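Local coordinates for DUF655 domain-containing protein (Archaeoglobus fulgidus, PDB 2I5H) that is of unknown function but carries a helix-hairpin-helix-related domain, which suggests, without proving, a role in nucleic acid binding, at residues A[134-142]-A[174-182]. Sequence-based numbering, arbitrary orientation.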
loop_
_atom_site.group_PDB
_atom_site.type_symbol
_atom_site.label_atom_id
_atom_site.label_comp_id
_atom_site.label_asym_id
_atom_site.label_seq_id
_atom_site.Cartn_x
_atom_site.Cartn_y
_atom_site.Cartn_z
ATOM N N LEU A 134 1.750 -3.856 -17.996
ATOM C CA LEU A 134 2.870 -3.028 -17.559
ATOM C C LEU A 134 2.559 -1.551 -17.752
ATOM O O LEU A 134 3.074 -0.697 -17.029
ATOM C CB LEU A 134 4.140 -3.377 -18.339
ATOM C CG LEU A 134 4.740 -4.757 -18.081
ATOM C CD1 LEU A 134 5.999 -4.934 -18.920
ATOM C CD2 LEU A 134 5.050 -4.916 -16.599
ATOM N N GLU A 135 1.718 -1.256 -18.736
ATOM C CA GLU A 135 1.345 0.119 -19.020
ATOM C C GLU A 135 0.402 0.661 -17.955
ATOM O O GLU A 135 0.186 1.865 -17.868
ATOM C CB GLU A 135 0.695 0.214 -20.400
ATOM C CG GLU A 135 1.610 -0.228 -21.531
ATOM C CD GLU A 135 0.934 -0.167 -22.885
ATOM O OE1 GLU A 135 0.607 0.947 -23.343
ATOM O OE2 GLU A 135 0.728 -1.239 -23.489
ATOM N N LEU A 136 -0.164 -0.229 -17.147
ATOM C CA LEU A 136 -1.064 0.200 -16.078
ATOM C C LEU A 136 -0.239 0.908 -15.007
ATOM O O LEU A 136 -0.756 1.722 -14.241
ATOM C CB LEU A 136 -1.787 -1.002 -15.464
ATOM C CG LEU A 136 -2.811 -1.711 -16.355
ATOM C CD1 LEU A 136 -3.337 -2.948 -15.649
ATOM C CD2 LEU A 136 -3.946 -0.755 -16.692
ATOM N N LEU A 137 1.051 0.591 -14.967
ATOM C CA LEU A 137 1.956 1.196 -14.000
ATOM C C LEU A 137 2.291 2.632 -14.384
ATOM O O LEU A 137 2.863 2.884 -15.445
ATOM C CB LEU A 137 3.246 0.383 -13.906
ATOM C CG LEU A 137 3.083 -1.089 -13.530
ATOM C CD1 LEU A 137 4.445 -1.759 -13.516
ATOM C CD2 LEU A 137 2.408 -1.204 -12.167
ATOM N N PRO A 138 1.927 3.596 -13.524
ATOM C CA PRO A 138 2.203 5.010 -13.793
ATOM C C PRO A 138 3.698 5.213 -14.033
ATOM O O PRO A 138 4.520 4.877 -13.181
ATOM C CB PRO A 138 1.722 5.701 -12.519
ATOM C CG PRO A 138 0.596 4.821 -12.067
ATOM C CD PRO A 138 1.182 3.438 -12.262
ATOM N N GLY A 139 4.045 5.753 -15.196
ATOM C CA GLY A 139 5.444 5.975 -15.511
ATOM C C GLY A 139 6.018 4.892 -16.405
ATOM O O GLY A 139 7.236 4.791 -16.574
ATOM N N VAL A 140 5.142 4.071 -16.975
ATOM C CA VAL A 140 5.561 2.997 -17.868
ATOM C C VAL A 140 4.700 3.007 -19.123
ATOM O O VAL A 140 3.544 2.583 -19.099
ATOM C CB VAL A 140 5.442 1.618 -17.191
ATOM C CG1 VAL A 140 5.764 0.517 -18.192
ATOM C CG2 VAL A 140 6.386 1.541 -16.007
ATOM N N GLY A 141 5.271 3.499 -20.218
ATOM C CA GLY A 141 4.541 3.561 -21.470
ATOM C C GLY A 141 4.979 2.500 -22.460
ATOM O O GLY A 141 5.704 1.571 -22.109
ATOM N N LYS A 142 4.538 2.647 -23.705
ATOM C CA LYS A 142 4.873 1.702 -24.767
ATOM C C LYS A 142 6.363 1.369 -24.836
ATOM O O LYS A 142 6.747 0.200 -24.838
ATOM C CB LYS A 142 4.407 2.250 -26.120
ATOM C CG LYS A 142 2.894 2.240 -26.326
ATOM C CD LYS A 142 2.351 0.816 -26.364
ATOM C CE LYS A 142 0.891 0.776 -26.809
ATOM N NZ LYS A 142 -0.017 1.518 -25.891
ATOM N N GLU A 174 9.966 -0.389 -7.387
ATOM C CA GLU A 174 9.160 -0.196 -6.186
ATOM C C GLU A 174 8.296 1.047 -6.331
ATOM O O GLU A 174 7.115 1.036 -5.988
ATOM C CB GLU A 174 10.045 -0.052 -4.943
ATOM C CG GLU A 174 10.980 -1.220 -4.703
ATOM C CD GLU A 174 12.338 -1.015 -5.342
ATOM O OE1 GLU A 174 12.388 -0.652 -6.535
ATOM O OE2 GLU A 174 13.354 -1.219 -4.645
ATOM N N LYS A 175 8.892 2.118 -6.842
ATOM C CA LYS A 175 8.175 3.373 -7.028
ATOM C C LYS A 175 7.032 3.198 -8.018
ATOM O O LYS A 175 5.956 3.775 -7.850
ATOM C CB LYS A 175 9.126 4.464 -7.524
ATOM C CG LYS A 175 8.450 5.810 -7.711
ATOM C CD LYS A 175 9.458 6.931 -7.890
ATOM C CE LYS A 175 8.754 8.275 -7.949
ATOM N NZ LYS A 175 7.919 8.496 -6.732
ATOM N N LEU A 176 7.273 2.403 -9.055
ATOM C CA LEU A 176 6.250 2.147 -10.058
ATOM C C LEU A 176 5.085 1.427 -9.399
ATOM O O LEU A 176 3.924 1.760 -9.632
ATOM C CB LEU A 176 6.813 1.280 -11.186
ATOM C CG LEU A 176 7.935 1.869 -12.042
ATOM C CD1 LEU A 176 8.435 0.796 -13.001
ATOM C CD2 LEU A 176 7.432 3.087 -12.806
ATOM N N ILE A 177 5.403 0.434 -8.575
ATOM C CA ILE A 177 4.377 -0.332 -7.880
ATOM C C ILE A 177 3.606 0.557 -6.903
ATOM O O ILE A 177 2.378 0.537 -6.879
ATOM C CB ILE A 177 4.990 -1.516 -7.103
ATOM C CG1 ILE A 177 5.639 -2.500 -8.077
ATOM C CG2 ILE A 177 3.913 -2.217 -6.288
ATOM C CD1 ILE A 177 4.669 -3.116 -9.070
ATOM N N VAL A 178 4.330 1.333 -6.102
ATOM C CA VAL A 178 3.691 2.224 -5.135
ATOM C C VAL A 178 2.742 3.184 -5.842
ATOM O O VAL A 178 1.631 3.430 -5.368
ATOM C CB VAL A 178 4.738 3.041 -4.339
ATOM C CG1 VAL A 178 4.042 4.066 -3.459
ATOM C CG2 VAL A 178 5.581 2.104 -3.488
ATOM N N SER A 179 3.182 3.721 -6.978
ATOM C CA SER A 179 2.366 4.647 -7.755
ATOM C C SER A 179 1.064 4.001 -8.203
ATOM O O SER A 179 0.010 4.633 -8.162
ATOM C CB SER A 179 3.128 5.138 -8.992
ATOM O OG SER A 179 4.143 6.056 -8.639
ATOM N N ARG A 180 1.137 2.746 -8.639
ATOM C CA ARG A 180 -0.060 2.042 -9.087
ATOM C C ARG A 180 -1.002 1.773 -7.919
ATOM O O ARG A 180 -2.205 2.001 -8.021
ATOM C CB ARG A 180 0.304 0.722 -9.776
ATOM C CG ARG A 180 -0.907 -0.082 -10.251
ATOM C CD ARG A 180 -1.759 0.708 -11.242
ATOM N NE ARG A 180 -3.034 0.050 -11.518
ATOM C CZ ARG A 180 -3.942 0.505 -12.376
ATOM N NH1 ARG A 180 -3.722 1.623 -13.052
ATOM N NH2 ARG A 180 -5.081 -0.151 -12.549
ATOM N N ILE A 181 -0.457 1.295 -6.806
ATOM C CA ILE A 181 -1.288 1.015 -5.637
ATOM C C ILE A 181 -2.018 2.276 -5.177
ATOM O O ILE A 181 -3.227 2.257 -4.943
ATOM C CB ILE A 181 -0.441 0.441 -4.482
ATOM C CG1 ILE A 181 0.101 -0.934 -4.891
ATOM C CG2 ILE A 181 -1.284 0.329 -3.214
ATOM C CD1 ILE A 181 1.092 -1.533 -3.909
ATOM N N ILE A 182 -1.291 3.378 -5.060
ATOM C CA ILE A 182 -1.908 4.627 -4.644
ATOM C C ILE A 182 -2.980 5.039 -5.650
ATOM O O ILE A 182 -4.041 5.530 -5.270
ATOM C CB ILE A 182 -0.848 5.738 -4.497
ATOM C CG1 ILE A 182 -0.018 5.473 -3.234
ATOM C CG2 ILE A 182 -1.512 7.104 -4.444
ATOM C CD1 ILE A 182 1.068 6.483 -2.969
HETATM O O HOH W 1 6.130 5.901 -10.864
#
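The R180 guanidinium carries the CB of L136 over the centre of one face, 4.0 Å above its plane. Its NH1 reaches L136 O at 3.2 Å, a weak hydrogen bond with an N-H...O angle of 124°. The firmer partner is E184, salt-bridged to NE, while NH2 bonds weakly to Y192 O. R180 CG, anti to the backbone N (chi1 179°), lies 4.0 Å from L137 CD2; the bend at chi2 brings R180 CD beside L136 O (3.3 Å) and the guanidinium against L136 CB. L137 CD2 also meets R180 CB at 3.7 Å, the side chains crossing near a right angle. P138 lays its ring against the helix, CB 3.8 Å from S179 CB. L176 CD2 packs 3.4 Å from P138 O and 3.7 Å from V140 CG2. A water bridges P138 O and S179 OG. With an alanine in place of R180, L136 O would probably lose its NH1 donor and E184 its salt-bridge mate. G139, third in the type II turn L137-V140, has the positive phi (99°) this turn needs. The loop resembles the glycine-rich hairpin of helix-hairpin-helix motifs, consistent with the family's clan. Close fit of apolar groups and backbone, more than directed polar bonds, probably sets loop 134-142 on helix 173-186.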